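Local atomic coordinates of aldehyde reductase YahK (Escherichia coli, PDB entry 1UUF), a protein that reduces a wide range of aldehydes to the corresponding alcohols with NADPH, in preference to NADH, as electron donor, and binds two zinc ions per subunit. Residues A252-L255 with K256-D259; L324-C327 with A328-I332. One frame throughout, in Å; residues are numbered along the deposited sequence.

Interaction 1: A252-L255 with K256-D259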
loop_
_atom_site.group_PDB
_atom_site.type_symbol
_atom_site.label_atom_id
_atom_site.label_comp_id
_atom_site.label_asym_id
_atom_site.label_seq_id
_atom_site.Cartn_x
_atom_site.Cartn_y
_atom_site.Cartn_z
ATOM N N ALA A 252 18.944 9.566 -6.382
ATOM C CA ALA A 252 18.266 10.663 -7.065
ATOM C C ALA A 252 18.082 10.428 -8.561
ATOM O O ALA A 252 17.127 10.924 -9.160
ATOM C CB ALA A 252 19.029 11.965 -6.836
ATOM N N ALA A 253 18.989 9.668 -9.164
ATOM C CA ALA A 253 18.911 9.389 -10.591
ATOM C C ALA A 253 17.713 8.515 -10.959
ATOM O O ALA A 253 17.389 8.370 -12.137
ATOM C CB ALA A 253 20.201 8.726 -11.058
ATOM N N HIS A 254 17.054 7.942 -9.956
ATOM C CA HIS A 254 15.904 7.069 -10.196
ATOM C C HIS A 254 14.607 7.597 -9.601
ATOM O O HIS A 254 13.643 6.850 -9.422
ATOM C CB HIS A 254 16.193 5.678 -9.627
ATOM C CG HIS A 254 17.361 4.998 -10.271
ATOM N ND1 HIS A 254 17.256 4.301 -11.455
ATOM C CD2 HIS A 254 18.664 4.933 -9.910
ATOM C CE1 HIS A 254 18.444 3.837 -11.796
ATOM N NE2 HIS A 254 19.316 4.207 -10.876
ATOM N N LEU A 255 14.579 8.887 -9.293
ATOM C CA LEU A 255 13.390 9.506 -8.720
ATOM C C LEU A 255 12.142 9.229 -9.559
ATOM O O LEU A 255 12.181 9.309 -10.789
ATOM C CB LEU A 255 13.592 11.019 -8.611
ATOM C CG LEU A 255 12.441 11.818 -8.000
ATOM C CD1 LEU A 255 12.387 11.573 -6.494
ATOM C CD2 LEU A 255 12.642 13.298 -8.285
ATOM N N LYS A 256 11.041 8.902 -8.885
ATOM C CA LYS A 256 9.758 8.637 -9.539
ATOM C C LYS A 256 9.877 7.826 -10.828
ATOM O O LYS A 256 9.306 8.205 -11.850
ATOM C CB LYS A 256 9.062 9.967 -9.855
ATOM C CG LYS A 256 8.895 10.893 -8.661
ATOM C CD LYS A 256 8.381 12.264 -9.092
ATOM C CE LYS A 256 8.243 13.212 -7.906
ATOM N NZ LYS A 256 7.822 14.587 -8.317
ATOM N N SER A 257 10.587 6.701 -10.791
ATOM C CA SER A 257 10.761 5.910 -12.008
ATOM C C SER A 257 10.386 4.438 -11.915
ATOM O O SER A 257 10.318 3.755 -12.942
ATOM C CB SER A 257 12.214 5.998 -12.477
ATOM O OG SER A 257 13.065 5.299 -11.584
ATOM N N PHE A 258 10.148 3.940 -10.704
ATOM C CA PHE A 258 9.818 2.527 -10.541
ATOM C C PHE A 258 8.342 2.180 -10.540
ATOM O O PHE A 258 7.530 2.850 -9.911
ATOM C CB PHE A 258 10.430 1.973 -9.254
ATOM C CG PHE A 258 11.911 1.770 -9.325
ATOM C CD1 PHE A 258 12.783 2.796 -8.983
ATOM C CD2 PHE A 258 12.434 0.553 -9.748
ATOM C CE1 PHE A 258 14.160 2.613 -9.059
ATOM C CE2 PHE A 258 13.807 0.359 -9.829
ATOM C CZ PHE A 258 14.674 1.393 -9.482
ATOM N N ASP A 259 8.008 1.107 -11.244
ATOM C CA ASP A 259 6.637 0.632 -11.298
ATOM C C ASP A 259 6.401 -0.168 -10.032
ATOM O O ASP A 259 5.330 -0.109 -9.426
ATOM C CB ASP A 259 6.439 -0.284 -12.505
ATOM C CG ASP A 259 6.482 0.465 -13.819
ATOM O OD1 ASP A 259 5.491 1.155 -14.143
ATOM O OD2 ASP A 259 7.510 0.370 -14.521
#
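H254 and S257 meet through the backbone oxygen of H254, in the loop that leads from helix 248-252 into strand 258-263. A type I beta turn runs from A252 to L255 and is closed by L255 N to A252 O at 3.3 Å. The chain then passes through K256 in a left-handed conformation (phi 41°). This brings the S257 hydroxyl within reach of the H254 carbonyl. S257 OG donates to H254 O at 2.7 Å. The hydroxyl lies well above the carbonyl plane, not on a lone pair. S257 N adds a weak bond to the same H254 O at 3.4 Å.

The S257 hydroxyl sits between the backbone N and the carbonyl carbon (chi1 70°), which turns it back toward the H254 carbonyl. Beside this bond, H254 CB packs on F258 CE1 at 3.7 Å. The two rings meet obliquely, with centroids 5.9 Å apart and planes at 41°. L255 and K256 lie side by side, with their CG atoms 3.7 Å apart. The extended K256 chain carries its amine on to a salt bridge with D128 of the second subunit.

K197 completes the cluster. Its NZ bonds both H254 ND1 and S257 OG, and it makes a cation-pi contact with F258. With an alanine at S257, H254 O would probably lose its short hydroxyl bond and keep the weak one from S257 N, and K197 would have one partner fewer, so the turn would be less firmly held. The S257 hydroxyl thus links a backbone oxygen to a lysine amine. Donation from a charged lysine would probably favour the neutral form of H254, with its proton on NE2.

Interaction 2: L324-C327 with A328-I332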
loop_
_atom_site.group_PDB
_atom_site.type_symbol
_atom_site.label_atom_id
_atom_site.label_comp_id
_atom_site.label_asym_id
_atom_site.label_seq_id
_atom_site.Cartn_x
_atom_site.Cartn_y
_atom_site.Cartn_z
ATOM N N LEU A 324 7.799 -23.256 -10.044
ATOM C CA LEU A 324 8.707 -24.368 -10.287
ATOM C C LEU A 324 8.761 -24.735 -11.769
ATOM O O LEU A 324 9.836 -25.011 -12.305
ATOM C CB LEU A 324 8.287 -25.578 -9.449
ATOM C CG LEU A 324 8.591 -25.405 -7.957
ATOM C CD1 LEU A 324 7.954 -26.523 -7.153
ATOM C CD2 LEU A 324 10.100 -25.385 -7.744
ATOM N N ASP A 325 7.605 -24.733 -12.430
ATOM C CA ASP A 325 7.548 -25.061 -13.854
ATOM C C ASP A 325 8.303 -24.000 -14.655
ATOM O O ASP A 325 9.089 -24.320 -15.551
ATOM C CB ASP A 325 6.096 -25.127 -14.335
ATOM C CG ASP A 325 5.303 -26.241 -13.671
ATOM O OD1 ASP A 325 5.921 -27.160 -13.090
ATOM O OD2 ASP A 325 4.055 -26.201 -13.747
ATOM N N PHE A 326 8.047 -22.741 -14.321
ATOM C CA PHE A 326 8.690 -21.595 -14.962
ATOM C C PHE A 326 10.208 -21.694 -14.796
ATOM O O PHE A 326 10.964 -21.527 -15.752
ATOM C CB PHE A 326 8.172 -20.302 -14.315
ATOM C CG PHE A 326 8.823 -19.046 -14.826
ATOM C CD1 PHE A 326 8.401 -18.454 -16.012
ATOM C CD2 PHE A 326 9.840 -18.437 -14.099
ATOM C CE1 PHE A 326 8.984 -17.266 -16.464
ATOM C CE2 PHE A 326 10.430 -17.253 -14.541
ATOM C CZ PHE A 326 9.999 -16.667 -15.726
ATOM N N CYS A 327 10.656 -21.969 -13.574
ATOM C CA CYS A 327 12.082 -22.084 -13.311
ATOM C C CYS A 327 12.696 -23.277 -14.038
ATOM O O CYS A 327 13.835 -23.210 -14.495
ATOM C CB CYS A 327 12.339 -22.198 -11.806
ATOM S SG CYS A 327 12.031 -20.646 -10.912
ATOM N N ALA A 328 11.944 -24.366 -14.155
ATOM C CA ALA A 328 12.467 -25.544 -14.841
ATOM C C ALA A 328 12.657 -25.234 -16.322
ATOM O O ALA A 328 13.688 -25.566 -16.912
ATOM C CB ALA A 328 11.514 -26.726 -14.674
ATOM N N GLU A 329 11.667 -24.586 -16.922
ATOM C CA GLU A 329 11.749 -24.259 -18.340
ATOM C C GLU A 329 12.826 -23.229 -18.649
ATOM O O GLU A 329 13.391 -23.234 -19.742
ATOM C CB GLU A 329 10.393 -23.769 -18.862
ATOM C CG GLU A 329 9.815 -22.575 -18.133
ATOM C CD GLU A 329 8.543 -22.061 -18.786
ATOM O OE1 GLU A 329 7.609 -22.867 -18.991
ATOM O OE2 GLU A 329 8.476 -20.852 -19.093
ATOM N N HIS A 330 13.120 -22.360 -17.688
ATOM C CA HIS A 330 14.131 -21.325 -17.878
ATOM C C HIS A 330 15.495 -21.650 -17.276
ATOM O O HIS A 330 16.425 -20.851 -17.376
ATOM C CB HIS A 330 13.621 -19.999 -17.315
ATOM C CG HIS A 330 12.491 -19.409 -18.100
ATOM N ND1 HIS A 330 12.684 -18.723 -19.280
ATOM C CD2 HIS A 330 11.153 -19.438 -17.896
ATOM C CE1 HIS A 330 11.513 -18.354 -19.769
ATOM N NE2 HIS A 330 10.568 -18.776 -18.949
ATOM N N GLY A 331 15.613 -22.819 -16.653
ATOM C CA GLY A 331 16.877 -23.219 -16.056
ATOM C C GLY A 331 17.294 -22.365 -14.876
ATOM O O GLY A 331 18.483 -22.156 -14.627
ATOM N N ILE A 332 16.308 -21.877 -14.135
ATOM C CA ILE A 332 16.570 -21.035 -12.979
ATOM C C ILE A 332 16.665 -21.845 -11.695
ATOM O O ILE A 332 15.783 -22.643 -11.390
ATOM C CB ILE A 332 15.452 -19.994 -12.805
ATOM C CG1 ILE A 332 15.389 -19.101 -14.047
ATOM C CG2 ILE A 332 15.693 -19.171 -11.542
ATOM C CD1 ILE A 332 14.197 -18.178 -14.068
#
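F326 and H330 pack four residues apart in the last turns of helix 317-330, a local contact that runs on round the helix end to I332. The helix follows strand 308-311, the last of the parallel sheet, and packs against helices 176-189 and 205-216. Two ordinary helical bonds run through the segment. A328 N reaches L324 O at 2.9 Å, and E329 N reaches D325 O at the same distance.

F326 carries the aromatic part of the contact. Its CG is anti to the backbone N (chi1 176°), which makes the ring stand out from the side of the helix, leaning slightly toward its C-terminal end. There H330, one turn on, meets it: H330 CD2 lies over one face of the phenyl ring, 3.4 Å above its plane and offset toward the rim. The imidazole is inclined to the phenyl by 48°, and its NE2 is 3.3 Å from F326 CE1. I332 CD1 approaches F326 CE2 obliquely at 3.9 Å. R188 adds a cation-pi contact to F326, while A216 touches both F326 and I332.

C327 works on the buried side. Its CB meets I332 CB at 3.9 Å, and its SG lies 4.0 Å from I332 CG2. L176 and L213 pack against the same cysteine. L324, one turn earlier, also packs on L176, and its side chain is about 10 Å from that of C178, a ligand of the catalytic zinc.

At G331 the chain leaves the helix with positive phi (66°). I332 N then bonds back to C327 O at 2.8 Å. This return bond, with the apolar C327-I332 pair beside it, is the signature of a Schellman motif ending a helix.

Both contacts are local and partly buried, but they hold different elements. Their nearest atoms are about 17 Å apart and do not touch. Interaction 1 shapes the approach to a strand of the parallel Rossmann sheet, well out from the chain centre, and its lysine, K256, reaches the second subunit. Interaction 2 closes a helix nearer the centre, and the second subunit does not touch it. The chemistry differs accordingly. In 252-259 a hydroxyl and a lysine from a neighbouring strand tie an irregular turn together. In 324-332 regular helical bonds and apolar packing do most of the work. Each has a histidine and a phenylalanine meeting obliquely, the pair being closer in interaction 2.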